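Side-chain contacts in putative Chlorite dismutase TA0507 (Thermoplasma acidophilum, PDB 3DTZ), which is of unknown function but probably binds heme and acts as an oxidoreductase: residues I80-S85 with S114-S119; D150-D155 with D191-V196; I167-N172 with R214-R219; Y198-P201 with A205-R208. All coordinates share one frame; numbering follows the deposited sequence. Where two conformers were deposited one is given.

Contact 1: residues I80-S85 with S114-S119; sequences IFWYSS and SIYDES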
loop_
_atom_site.group_PDB
_atom_site.type_symbol
_atom_site.label_atom_id
_atom_site.label_comp_id
_atom_site.label_asym_id
_atom_site.label_seq_id
_atom_site.Cartn_x
_atom_site.Cartn_y
_atom_site.Cartn_z
ATOM N N ILE D 80 -15.955 -15.061 -3.835
ATOM C CA ILE D 80 -15.326 -15.471 -2.567
ATOM C C ILE D 80 -15.601 -16.957 -2.400
ATOM O O ILE D 80 -16.711 -17.406 -2.665
ATOM C CB ILE D 80 -15.956 -14.725 -1.365
ATOM C CG1 ILE D 80 -15.840 -13.206 -1.552
ATOM C CG2 ILE D 80 -15.295 -15.172 -0.013
ATOM C CD1 ILE D 80 -16.954 -12.374 -0.781
ATOM N N PHE D 81 -14.572 -17.703 -1.997
ATOM C CA PHE D 81 -14.650 -19.134 -1.720
ATOM C C PHE D 81 -14.414 -19.355 -0.224
ATOM O O PHE D 81 -13.517 -18.756 0.359
ATOM C CB PHE D 81 -13.519 -19.870 -2.491
ATOM C CG PHE D 81 -13.653 -19.792 -3.992
ATOM C CD1 PHE D 81 -14.665 -20.515 -4.644
ATOM C CD2 PHE D 81 -12.797 -18.991 -4.753
ATOM C CE1 PHE D 81 -14.818 -20.452 -6.035
ATOM C CE2 PHE D 81 -12.950 -18.908 -6.159
ATOM C CZ PHE D 81 -13.950 -19.663 -6.794
ATOM N N TRP D 82 -15.179 -20.248 0.380
ATOM C CA TRP D 82 -14.963 -20.636 1.771
ATOM C C TRP D 82 -14.996 -22.174 1.847
ATOM O O TRP D 82 -15.923 -22.784 1.359
ATOM C CB TRP D 82 -16.067 -20.041 2.643
ATOM C CG TRP D 82 -16.082 -20.483 4.077
ATOM C CD1 TRP D 82 -14.988 -20.771 4.882
ATOM C CD2 TRP D 82 -17.247 -20.672 4.891
ATOM N NE1 TRP D 82 -15.425 -21.144 6.147
ATOM C CE2 TRP D 82 -16.799 -21.075 6.184
ATOM C CE3 TRP D 82 -18.637 -20.522 4.661
ATOM C CZ2 TRP D 82 -17.691 -21.324 7.254
ATOM C CZ3 TRP D 82 -19.533 -20.776 5.725
ATOM C CH2 TRP D 82 -19.052 -21.206 7.005
ATOM N N TYR D 83 -13.986 -22.792 2.455
ATOM C CA TYR D 83 -14.024 -24.266 2.626
ATOM C C TYR D 83 -13.268 -24.663 3.887
ATOM O O TYR D 83 -12.410 -23.887 4.366
ATOM C CB TYR D 83 -13.422 -24.997 1.410
ATOM C CG TYR D 83 -12.058 -24.518 1.010
ATOM C CD1 TYR D 83 -10.901 -25.064 1.575
ATOM C CD2 TYR D 83 -11.920 -23.453 0.106
ATOM C CE1 TYR D 83 -9.622 -24.577 1.192
ATOM C CE2 TYR D 83 -10.688 -22.978 -0.267
ATOM C CZ TYR D 83 -9.549 -23.538 0.271
ATOM O OH TYR D 83 -8.340 -23.008 -0.110
ATOM N N SER D 84 -13.543 -25.876 4.370
ATOM C CA SER D 84 -13.001 -26.361 5.651
ATOM C C SER D 84 -12.660 -27.849 5.572
ATOM O O SER D 84 -13.312 -28.583 4.848
ATOM C CB SER D 84 -14.001 -26.123 6.789
ATOM O OG SER D 84 -14.624 -24.844 6.693
ATOM N N SER D 85 -11.660 -28.281 6.344
ATOM C CA SER D 85 -11.241 -29.693 6.401
ATOM C C SER D 85 -10.354 -29.906 7.624
ATOM O O SER D 85 -9.649 -29.001 8.021
ATOM C CB SER D 85 -10.389 -30.065 5.177
ATOM O OG SER D 85 -9.992 -31.455 5.224
ATOM N N SER D 114 -6.747 -20.663 8.722
ATOM C CA SER D 114 -6.923 -20.512 10.158
ATOM C C SER D 114 -7.601 -21.777 10.702
ATOM O O SER D 114 -7.982 -22.677 9.924
ATOM C CB SER D 114 -7.762 -19.279 10.462
ATOM O OG SER D 114 -9.027 -19.362 9.843
ATOM N N ILE D 115 -7.760 -21.829 12.023
ATOM C CA ILE D 115 -8.245 -23.045 12.694
ATOM C C ILE D 115 -9.449 -22.676 13.531
ATOM O O ILE D 115 -9.362 -21.761 14.327
ATOM C CB ILE D 115 -7.139 -23.601 13.632
ATOM C CG1 ILE D 115 -5.928 -24.042 12.816
ATOM C CG2 ILE D 115 -7.637 -24.800 14.438
ATOM C CD1 ILE D 115 -4.651 -23.463 13.396
ATOM N N TYR D 116 -10.563 -23.392 13.397
ATOM C CA TYR D 116 -11.752 -23.057 14.195
ATOM C C TYR D 116 -11.499 -23.219 15.713
ATOM O O TYR D 116 -10.931 -24.220 16.147
ATOM C CB TYR D 116 -12.929 -23.979 13.819
ATOM C CG TYR D 116 -13.536 -23.685 12.472
ATOM C CD1 TYR D 116 -14.440 -22.628 12.298
ATOM C CD2 TYR D 116 -13.197 -24.471 11.363
ATOM C CE1 TYR D 116 -14.996 -22.364 11.006
ATOM C CE2 TYR D 116 -13.738 -24.242 10.089
ATOM C CZ TYR D 116 -14.643 -23.198 9.920
ATOM O OH TYR D 116 -15.157 -22.977 8.669
ATOM N N ASP D 117 -11.945 -22.233 16.499
ATOM C CA ASP D 117 -12.034 -22.384 17.934
ATOM C C ASP D 117 -13.414 -23.007 18.216
ATOM O O ASP D 117 -14.446 -22.344 18.083
ATOM C CB ASP D 117 -11.895 -21.019 18.615
ATOM C CG ASP D 117 -12.068 -21.095 20.130
ATOM O OD1 ASP D 117 -12.247 -22.209 20.682
ATOM O OD2 ASP D 117 -12.024 -20.010 20.768
ATOM N N GLU D 118 -13.438 -24.281 18.582
ATOM C CA GLU D 118 -14.746 -24.953 18.804
ATOM C C GLU D 118 -15.304 -24.748 20.211
ATOM O O GLU D 118 -16.408 -25.209 20.515
ATOM C CB GLU D 118 -14.636 -26.442 18.498
ATOM C CG GLU D 118 -14.132 -26.713 17.083
ATOM C CD GLU D 118 -13.971 -28.193 16.769
ATOM O OE1 GLU D 118 -14.878 -29.000 17.106
ATOM O OE2 GLU D 118 -12.915 -28.533 16.186
ATOM N N SER D 119 -14.559 -24.077 21.089
ATOM C CA SER D 119 -14.997 -23.996 22.477
ATOM C C SER D 119 -16.379 -23.341 22.695
ATOM O O SER D 119 -17.136 -23.832 23.539
ATOM C CB SER D 119 -13.912 -23.427 23.412
ATOM O OG SER D 119 -13.607 -22.086 23.088
#
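The phenol of Tyr116 meets the rim of the Trp82 indole, its OH lying close to the indole plane 3.1 Å from NE1, while Phe140 is stacked on the indole. At the edge of the Tyr116 ring, in its plane, sits Ser84, whose CB is 3.8 Å from Tyr116 CE2. The hydroxyl of Tyr116 donates to Ser84 OG across 2.8 Å. The bond from Trp82 NE1 to the same hydroxyl is weak and bent, with an angle of 131° at the hydrogen. Trp82 holds its CG anti to the backbone N (chi1 173°), which swings the five-membered ring round toward the tyrosine although the side chain does not set out in that direction. Strands 79-85 and 106-116 are not direct partners in the antiparallel sheet: both pair with strand 25-33 between them, as in a ferredoxin-like βαββαβ fold, and Tyr116 reaches across that strand. Thr26 of the intervening strand hydrogen-bonds to Tyr116 OH and Ser84 OG, and Asn66 OD1 bonds to Ser84 OG, so the buried hydroxyls form a small polar network. Beyond the strand, Asp117 OD1 accepts from Ser119 N at 3.0 Å, a capping bond at the turn into helix 119-122.

Contact 2: residues D150-D155 with D191-V196; sequences DWYLLD and DQEFVV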
loop_
_atom_site.group_PDB
_atom_site.type_symbol
_atom_site.label_atom_id
_atom_site.label_comp_id
_atom_site.label_asym_id
_atom_site.label_seq_id
_atom_site.Cartn_x
_atom_site.Cartn_y
_atom_site.Cartn_z
ATOM N N ASP D 150 -0.929 -5.790 24.817
ATOM C CA ASP D 150 -1.444 -5.658 26.195
ATOM C C ASP D 150 -2.613 -6.597 26.546
ATOM O O ASP D 150 -2.765 -7.011 27.696
ATOM C CB ASP D 150 -1.855 -4.232 26.449
ATOM N N TRP D 151 -3.459 -6.890 25.570
ATOM C CA TRP D 151 -4.579 -7.791 25.788
ATOM C C TRP D 151 -4.150 -9.135 26.391
ATOM O O TRP D 151 -4.761 -9.596 27.361
ATOM C CB TRP D 151 -5.345 -8.029 24.477
ATOM C CG TRP D 151 -6.347 -9.122 24.601
ATOM C CD1 TRP D 151 -6.210 -10.406 24.177
ATOM C CD2 TRP D 151 -7.633 -9.036 25.226
ATOM N NE1 TRP D 151 -7.336 -11.135 24.487
ATOM C CE2 TRP D 151 -8.226 -10.313 25.133
ATOM C CE3 TRP D 151 -8.342 -7.999 25.859
ATOM C CZ2 TRP D 151 -9.507 -10.588 25.630
ATOM C CZ3 TRP D 151 -9.613 -8.276 26.360
ATOM C CH2 TRP D 151 -10.177 -9.561 26.248
ATOM N N TYR D 152 -3.116 -9.758 25.808
ATOM C CA TYR D 152 -2.666 -11.103 26.222
ATOM C C TYR D 152 -1.906 -11.079 27.549
ATOM O O TYR D 152 -1.806 -12.106 28.230
ATOM C CB TYR D 152 -1.835 -11.793 25.118
ATOM C CG TYR D 152 -2.604 -11.899 23.824
ATOM C CD1 TYR D 152 -3.461 -12.970 23.597
ATOM C CD2 TYR D 152 -2.525 -10.894 22.851
ATOM C CE1 TYR D 152 -4.207 -13.060 22.429
ATOM C CE2 TYR D 152 -3.263 -10.977 21.682
ATOM C CZ TYR D 152 -4.103 -12.057 21.479
ATOM O OH TYR D 152 -4.857 -12.141 20.350
ATOM N N LEU D 153 -1.397 -9.899 27.894
ATOM C CA LEU D 153 -0.645 -9.661 29.127
ATOM C C LEU D 153 -1.562 -9.416 30.337
ATOM O O LEU D 153 -1.100 -9.351 31.484
ATOM C CB LEU D 153 0.320 -8.486 28.934
ATOM C CG LEU D 153 1.378 -8.518 27.819
ATOM C CD1 LEU D 153 2.272 -7.281 27.947
ATOM C CD2 LEU D 153 2.226 -9.804 27.829
ATOM N N LEU D 154 -2.860 -9.274 30.077
ATOM C CA LEU D 154 -3.870 -9.200 31.120
ATOM C C LEU D 154 -4.115 -10.598 31.681
ATOM O O LEU D 154 -3.936 -11.588 30.975
ATOM C CB LEU D 154 -5.178 -8.619 30.565
ATOM C CG LEU D 154 -5.206 -7.164 30.065
ATOM C CD1 LEU D 154 -6.498 -6.857 29.300
ATOM C CD2 LEU D 154 -5.010 -6.182 31.204
ATOM N N ASP D 155 -4.527 -10.677 32.946
ATOM C CA ASP D 155 -4.822 -11.966 33.585
ATOM C C ASP D 155 -5.925 -12.704 32.848
ATOM O O ASP D 155 -6.855 -12.084 32.319
ATOM C CB ASP D 155 -5.241 -11.774 35.055
ATOM C CG ASP D 155 -4.163 -11.121 35.896
ATOM O OD1 ASP D 155 -3.040 -10.914 35.384
ATOM O OD2 ASP D 155 -4.435 -10.812 37.081
ATOM N N ASP D 191 -1.124 -13.285 8.697
ATOM C CA ASP D 191 -0.896 -11.864 9.044
ATOM C C ASP D 191 -1.897 -11.308 10.070
ATOM O O ASP D 191 -1.896 -10.102 10.366
ATOM C CB ASP D 191 -0.960 -11.005 7.784
ATOM C CG ASP D 191 0.219 -11.249 6.844
ATOM O OD1 ASP D 191 1.285 -11.666 7.331
ATOM O OD2 ASP D 191 0.082 -10.949 5.639
ATOM N N GLN D 192 -2.774 -12.160 10.586
ATOM C CA GLN D 192 -3.736 -11.712 11.600
ATOM C C GLN D 192 -3.778 -12.811 12.672
ATOM O O GLN D 192 -3.319 -13.944 12.436
ATOM C CB GLN D 192 -5.128 -11.536 10.984
ATOM C CG GLN D 192 -5.810 -12.834 10.497
ATOM C CD GLN D 192 -5.261 -13.393 9.183
ATOM O OE1 GLN D 192 -5.165 -12.686 8.158
ATOM N NE2 GLN D 192 -4.876 -14.660 9.220
ATOM N N GLU D 193 -4.294 -12.465 13.851
ATOM C CA GLU D 193 -4.432 -13.446 14.919
ATOM C C GLU D 193 -5.674 -14.289 14.787
ATOM O O GLU D 193 -5.651 -15.474 15.126
ATOM C CB GLU D 193 -4.431 -12.752 16.285
ATOM C CG GLU D 193 -3.064 -12.134 16.587
ATOM C CD GLU D 193 -2.998 -11.213 17.806
ATOM O OE1 GLU D 193 -4.043 -10.748 18.318
ATOM O OE2 GLU D 193 -1.839 -10.932 18.239
ATOM N N PHE D 194 -6.748 -13.656 14.333
ATOM C CA PHE D 194 -8.046 -14.303 14.148
ATOM C C PHE D 194 -8.627 -14.047 12.768
ATOM O O PHE D 194 -8.394 -13.001 12.166
ATOM C CB PHE D 194 -9.051 -13.819 15.202
ATOM C CG PHE D 194 -8.572 -14.006 16.622
ATOM C CD1 PHE D 194 -8.734 -15.234 17.255
ATOM C CD2 PHE D 194 -7.953 -12.964 17.316
ATOM C CE1 PHE D 194 -8.286 -15.433 18.557
ATOM C CE2 PHE D 194 -7.491 -13.153 18.650
ATOM C CZ PHE D 194 -7.684 -14.412 19.258
ATOM N N VAL D 195 -9.395 -15.009 12.266
ATOM C CA VAL D 195 -10.280 -14.706 11.147
ATOM C C VAL D 195 -11.695 -15.022 11.650
ATOM O O VAL D 195 -11.972 -16.155 12.093
ATOM C CB VAL D 195 -9.934 -15.478 9.871
ATOM C CG1 VAL D 195 -10.877 -15.028 8.715
ATOM C CG2 VAL D 195 -8.449 -15.271 9.467
ATOM N N VAL D 196 -12.558 -14.009 11.695
ATOM C CA VAL D 196 -13.894 -14.258 12.242
ATOM C C VAL D 196 -14.861 -14.374 11.067
ATOM O O VAL D 196 -14.798 -13.562 10.124
ATOM C CB VAL D 196 -14.341 -13.188 13.249
ATOM C CG1 VAL D 196 -15.457 -13.724 14.047
ATOM C CG2 VAL D 196 -13.197 -12.884 14.255
#
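A classic beta bulge at the start of strand 194-200, where Glu193 and Phe194 both face Met145, presents these two side chains to the phenol of Tyr152. Tyr152 and Glu193 come at each other from opposite directions, and the tyrosine hydroxyl donates to Glu193 OE1 over a short 2.6 Å. The carboxylate stands nearly upright to the phenol ring, with the planes 85° apart. OE1 lies near the plane of the ring at its edge, but the hydroxyl approaches it from well above the carboxylate plane, 67° out of it. Phe194 adds an apolar neighbour, its CE2 3.3 Å from Tyr152 OH. Beyond CG the chain of Glu193 is extended (chi2 170°), which carries the acid to the tyrosine.

Both carboxylate oxygens have further partners: OE1 also accepts from Lys147 N, and OE2 forms a salt bridge with Arg214 of a neighbouring subunit, a pairing likely to favour the ionised acid. With an alanine at Glu193, the Tyr152 hydroxyl is likely to lose its acceptor and that arginine its counter-charge. The phenol is held on one face by Trp151, whose CD1 lies 3.6 Å above the ring centre. Trp151 in turn makes a cation-pi contact with Lys147 and packs on helix 156-172. The contact thus ties the short, weakly bonded helix 149-153, which follows strand 139-147 in the chain, to the bulged start of strand 194-200, the antiparallel partner of that same strand.

Contact 3: residues I167-N172 with R214-R219; sequences IKMALN and REARAR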
loop_
_atom_site.group_PDB
_atom_site.type_symbol
_atom_site.label_atom_id
_atom_site.label_comp_id
_atom_site.label_asym_id
_atom_site.label_seq_id
_atom_site.Cartn_x
_atom_site.Cartn_y
_atom_site.Cartn_z
ATOM N N ILE D 167 -19.874 -11.249 24.957
ATOM C CA ILE D 167 -20.683 -12.425 24.609
ATOM C C ILE D 167 -22.134 -12.237 25.068
ATOM O O ILE D 167 -23.065 -12.435 24.282
ATOM C CB ILE D 167 -20.056 -13.744 25.195
ATOM C CG1 ILE D 167 -18.682 -14.007 24.576
ATOM C CG2 ILE D 167 -20.954 -14.959 24.954
ATOM C CD1 ILE D 167 -17.753 -14.860 25.439
ATOM N N LYS D 168 -22.307 -11.836 26.332
ATOM C CA LYS D 168 -23.602 -11.486 26.908
ATOM C C LYS D 168 -24.323 -10.415 26.077
ATOM O O LYS D 168 -25.519 -10.538 25.792
ATOM C CB LYS D 168 -23.385 -11.006 28.355
ATOM C CG LYS D 168 -24.614 -10.597 29.129
ATOM C CD LYS D 168 -24.231 -10.338 30.598
ATOM C CE LYS D 168 -25.448 -10.289 31.527
ATOM N NZ LYS D 168 -26.396 -9.208 31.136
HETATM N N MSE D 169 -23.582 -9.374 25.694
HETATM C CA MSE D 169 -24.122 -8.274 24.897
HETATM C C MSE D 169 -24.596 -8.719 23.502
HETATM O O MSE D 169 -25.666 -8.307 23.051
HETATM C CB MSE D 169 -23.104 -7.141 24.786
HETATM C CG MSE D 169 -23.690 -5.867 24.243
HETATM SE SE MSE D 169 -22.467 -4.381 24.136
HETATM C CE MSE D 169 -21.931 -4.210 26.007
ATOM N N ALA D 170 -23.808 -9.563 22.841
ATOM C CA ALA D 170 -24.181 -10.134 21.544
ATOM C C ALA D 170 -25.431 -11.014 21.644
ATOM O O ALA D 170 -26.368 -10.882 20.844
ATOM C CB ALA D 170 -23.031 -10.920 20.972
ATOM N N LEU D 171 -25.439 -11.905 22.639
ATOM C CA LEU D 171 -26.556 -12.818 22.870
ATOM C C LEU D 171 -27.876 -12.086 23.113
ATOM O O LEU D 171 -28.936 -12.559 22.704
ATOM C CB LEU D 171 -26.242 -13.731 24.055
ATOM C CG LEU D 171 -26.747 -15.177 24.020
ATOM C CD1 LEU D 171 -26.067 -15.969 22.905
ATOM C CD2 LEU D 171 -26.497 -15.838 25.371
ATOM N N ASN D 172 -27.803 -10.928 23.767
ATOM C CA ASN D 172 -28.994 -10.182 24.160
ATOM C C ASN D 172 -29.567 -9.265 23.074
ATOM O O ASN D 172 -30.655 -8.720 23.248
ATOM C CB ASN D 172 -28.726 -9.394 25.452
ATOM N N ARG D 214 -19.959 -2.215 19.505
ATOM C CA ARG D 214 -18.943 -1.165 19.686
ATOM C C ARG D 214 -18.957 -0.653 21.130
ATOM O O ARG D 214 -18.014 0.018 21.573
ATOM C CB ARG D 214 -19.146 0.026 18.718
ATOM C CG ARG D 214 -18.848 -0.262 17.234
ATOM C CD ARG D 214 -17.400 -0.640 17.048
ATOM N NE ARG D 214 -16.856 -0.483 15.689
ATOM C CZ ARG D 214 -16.711 -1.458 14.783
ATOM N NH1 ARG D 214 -17.115 -2.701 15.032
ATOM N NH2 ARG D 214 -16.164 -1.185 13.588
ATOM N N GLU D 215 -20.040 -0.972 21.843
ATOM C CA GLU D 215 -20.249 -0.496 23.214
ATOM C C GLU D 215 -19.559 -1.390 24.256
ATOM O O GLU D 215 -19.504 -1.029 25.444
ATOM C CB GLU D 215 -21.756 -0.325 23.513
ATOM C CG GLU D 215 -22.413 0.788 22.656
ATOM C CD GLU D 215 -23.921 0.934 22.861
ATOM O OE1 GLU D 215 -24.438 0.593 23.947
ATOM O OE2 GLU D 215 -24.596 1.406 21.916
ATOM N N ALA D 216 -19.027 -2.533 23.803
ATOM C CA ALA D 216 -18.275 -3.459 24.664
ATOM C C ALA D 216 -16.829 -3.000 24.918
ATOM O O ALA D 216 -16.149 -2.531 24.001
ATOM C CB ALA D 216 -18.284 -4.851 24.065
ATOM N N ARG D 217 -16.372 -3.145 26.166
ATOM C CA ARG D 217 -14.998 -2.833 26.561
ATOM C C ARG D 217 -13.949 -3.570 25.703
ATOM O O ARG D 217 -12.842 -3.048 25.480
ATOM C CB ARG D 217 -14.755 -3.190 28.044
ATOM C CG ARG D 217 -15.578 -2.422 29.065
ATOM C CD ARG D 217 -15.054 -2.707 30.497
ATOM N NE ARG D 217 -15.556 -3.979 31.032
ATOM C CZ ARG D 217 -14.881 -4.796 31.843
ATOM N NH1 ARG D 217 -13.641 -4.509 32.221
ATOM N NH2 ARG D 217 -15.447 -5.919 32.275
ATOM N N ALA D 218 -14.304 -4.773 25.246
ATOM C CA ALA D 218 -13.437 -5.596 24.367
ATOM C C ALA D 218 -12.863 -4.792 23.196
ATOM O O ALA D 218 -11.711 -4.989 22.807
ATOM C CB ALA D 218 -14.198 -6.824 23.858
ATOM N N ARG D 219 -13.654 -3.851 22.672
ATOM C CA ARG D 219 -13.233 -2.990 21.545
ATOM C C ARG D 219 -11.920 -2.225 21.773
ATOM O O ARG D 219 -11.203 -1.906 20.811
ATOM C CB ARG D 219 -14.333 -1.993 21.203
ATOM C CG ARG D 219 -15.630 -2.647 20.725
ATOM C CD ARG D 219 -15.432 -3.538 19.495
ATOM N NE ARG D 219 -14.750 -2.871 18.379
ATOM C CZ ARG D 219 -14.425 -3.467 17.222
ATOM N NH1 ARG D 219 -14.737 -4.748 16.997
ATOM N NH2 ARG D 219 -13.803 -2.778 16.265
#
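Met169, present as selenomethionine, reaches from helix 156-172 to Glu215 and Ala216 in the loop that follows helix 203-213, within the ferredoxin-like α/β fold suggested by the strand order. The close part of the contact is a small apolar one. The selenium of Met169 lies 3.9 Å from the backbone N of Ala216, and its terminal CE is 4.2 Å from the CB of that buried alanine. CG stands anti to the backbone N (chi1 -167°) and the chain runs on straight to the selenium, so the side chain spans the space from helix to loop before the last torsion turns the methyl aside (chi3 -59°). Leu213 and Lys212 of helix 203-213 also pack against Met169, and Glu165 touches Ala216 from the helix side.

The outer part is looser. Glu215 is partly exposed and crosses Met169 at about a right angle, offering only its aliphatic base: its CB is 4.2 Å from the selenium. No hydrogen bond joins the two segments, and charged groups of the loop turn to other partners. Arg217 makes a salt bridge to Glu161, and Glu215 packs on Tyr152 of a neighbouring subunit. The guanidinium groups of Arg214 and Arg219 lie face against face, with Arg219 NH2 3.5 Å above the centre of the Arg214 group; Arg219 is paired with Glu225, and Arg214 with Glu193 of the neighbouring subunit. At the loop, the methyl of Met169 comes over the peptide link between Glu215 and Ala216, its CE 4.0 Å from Glu215 O.

Contact 4: residues Y198-P201 with A205-R208; sequences YEIP and AWSR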
loop_
_atom_site.group_PDB
_atom_site.type_symbol
_atom_site.label_atom_id
_atom_site.label_comp_id
_atom_site.label_asym_id
_atom_site.label_seq_id
_atom_site.Cartn_x
_atom_site.Cartn_y
_atom_site.Cartn_z
ATOM N N TYR D 198 -18.952 -15.233 9.678
ATOM C CA TYR D 198 -20.375 -15.219 10.040
ATOM C C TYR D 198 -21.213 -15.605 8.843
ATOM O O TYR D 198 -20.971 -15.107 7.752
ATOM C CB TYR D 198 -20.827 -13.841 10.467
ATOM C CG TYR D 198 -19.980 -13.322 11.587
ATOM C CD1 TYR D 198 -20.285 -13.667 12.906
ATOM C CD2 TYR D 198 -18.833 -12.578 11.321
ATOM C CE1 TYR D 198 -19.493 -13.224 13.949
ATOM C CE2 TYR D 198 -18.017 -12.123 12.371
ATOM C CZ TYR D 198 -18.368 -12.457 13.672
ATOM O OH TYR D 198 -17.580 -12.058 14.727
ATOM N N GLU D 199 -22.184 -16.478 9.071
ATOM C CA GLU D 199 -23.270 -16.669 8.121
ATOM C C GLU D 199 -24.442 -15.851 8.667
ATOM O O GLU D 199 -24.828 -15.987 9.837
ATOM C CB GLU D 199 -23.685 -18.132 8.021
ATOM C CG GLU D 199 -22.610 -19.039 7.467
ATOM C CD GLU D 199 -23.147 -20.435 7.309
ATOM O OE1 GLU D 199 -24.118 -20.597 6.529
ATOM O OE2 GLU D 199 -22.616 -21.357 7.968
ATOM N N ILE D 200 -24.993 -14.984 7.831
ATOM C CA ILE D 200 -26.015 -14.060 8.318
ATOM C C ILE D 200 -27.216 -14.019 7.371
ATOM O O ILE D 200 -27.045 -14.189 6.168
ATOM C CB ILE D 200 -25.454 -12.618 8.506
ATOM C CG1 ILE D 200 -25.067 -12.002 7.175
ATOM C CG2 ILE D 200 -24.270 -12.618 9.497
ATOM C CD1 ILE D 200 -24.611 -10.518 7.258
ATOM N N PRO D 201 -28.427 -13.866 7.931
ATOM C CA PRO D 201 -29.620 -13.703 7.072
ATOM C C PRO D 201 -29.893 -12.289 6.533
ATOM O O PRO D 201 -30.655 -12.157 5.580
ATOM C CB PRO D 201 -30.767 -14.148 7.977
ATOM C CG PRO D 201 -30.281 -13.856 9.406
ATOM C CD PRO D 201 -28.765 -14.002 9.366
ATOM N N ALA D 205 -29.373 -5.915 9.693
ATOM C CA ALA D 205 -29.477 -6.453 11.054
ATOM C C ALA D 205 -28.099 -6.789 11.628
ATOM O O ALA D 205 -27.803 -6.462 12.777
ATOM C CB ALA D 205 -30.378 -7.678 11.070
ATOM N N TRP D 206 -27.248 -7.418 10.815
ATOM C CA TRP D 206 -25.893 -7.744 11.232
ATOM C C TRP D 206 -25.119 -6.460 11.548
ATOM O O TRP D 206 -24.416 -6.396 12.557
ATOM C CB TRP D 206 -25.173 -8.561 10.164
ATOM C CG TRP D 206 -23.670 -8.519 10.287
ATOM C CD1 TRP D 206 -22.794 -7.871 9.443
ATOM C CD2 TRP D 206 -22.862 -9.131 11.300
ATOM N NE1 TRP D 206 -21.503 -8.043 9.872
ATOM C CE2 TRP D 206 -21.508 -8.801 11.012
ATOM C CE3 TRP D 206 -23.143 -9.908 12.421
ATOM C CZ2 TRP D 206 -20.442 -9.229 11.808
ATOM C CZ3 TRP D 206 -22.080 -10.349 13.210
ATOM C CH2 TRP D 206 -20.744 -10.009 12.896
ATOM N N SER D 207 -25.260 -5.448 10.690
ATOM C CA SER D 207 -24.560 -4.171 10.895
ATOM C C SER D 207 -24.999 -3.537 12.220
ATOM O O SER D 207 -24.176 -2.975 12.966
ATOM C CB SER D 207 -24.806 -3.203 9.723
ATOM O OG SER D 207 -24.017 -2.026 9.868
ATOM N N ARG D 208 -26.290 -3.638 12.516
ATOM C CA ARG D 208 -26.827 -3.078 13.773
ATOM C C ARG D 208 -26.278 -3.785 15.002
ATOM O O ARG D 208 -25.918 -3.128 15.993
ATOM C CB ARG D 208 -28.349 -3.061 13.787
ATOM C CG ARG D 208 -28.927 -2.037 12.836
ATOM C CD ARG D 208 -30.415 -1.865 13.074
ATOM N NE ARG D 208 -31.170 -3.089 12.841
ATOM C CZ ARG D 208 -31.673 -3.431 11.659
ATOM N NH1 ARG D 208 -31.495 -2.634 10.603
ATOM N NH2 ARG D 208 -32.352 -4.561 11.538
#
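Trp206 of helix 203-213 packs on Tyr198 and Ile200 of strand 194-200, joining two elements that follow one another through a short turn in a ferredoxin-like βαββαβ fold. The aromatic contact is made by the far end of the indole. Trp206 CH2 sits 3.3 Å above the plane of the Tyr198 ring, over its centre, so the six-membered ring meets one face of the phenol obliquely, with the centroids 4.3 Å apart and the planes at 39°. A tryptophan chi1 of 160° puts CG anti to the backbone N and sends the indole out from the helix toward the sheet.

The aliphatic contact lies at the root of the same side chain. Ile200 CD1 comes within 3.5 Å of Trp206 CB, while CG2 lies over one face of the indole, 3.8 Å above it and offset toward the rim. Ile200 takes chi1 66°, with CG1 in the crowded position between the backbone N and the carbonyl carbon, and this branch brings CD1 against the helix. Replacing Tyr198 by an alanine would probably leave the outer end of the indole without its aromatic support and open a gap beside Trp206 CH2.

The polar contacts mostly point to the assembly: Trp206 NE1 bonds to Gly188 O of a neighbouring subunit, and Arg208 forms salt bridges to Asp175 of its own chain and to Glu23 of that neighbouring subunit. Within the helix, one face of the Arg208 guanidinium rests on Ala205, whose CA is 3.5 Å above its plane.

Contact 1 lies nearest the middle of the chain and is a buried polar one, whereas contact 3, its centre about 21 Å from the chain's centre, is partly exposed and apolar. Contacts 2 and 4 are also buried and use strand 194-200 from its two ends: in contact 2 a phenol-carboxylate hydrogen bond meets the start of the strand, in contact 4 hydrophobic packing covers its end. Contacts 1 and 4 touch through the sheet, where Trp82 CH2 lies 3.7 Å from Glu199 OE2. Contacts 3 and 4, with centres about 15 Å apart, both border the same neighbouring subunit, while contact 2 meets a different one; contacts 2 to 4 carry polar links to these neighbours, whereas contact 1 meets one by packing.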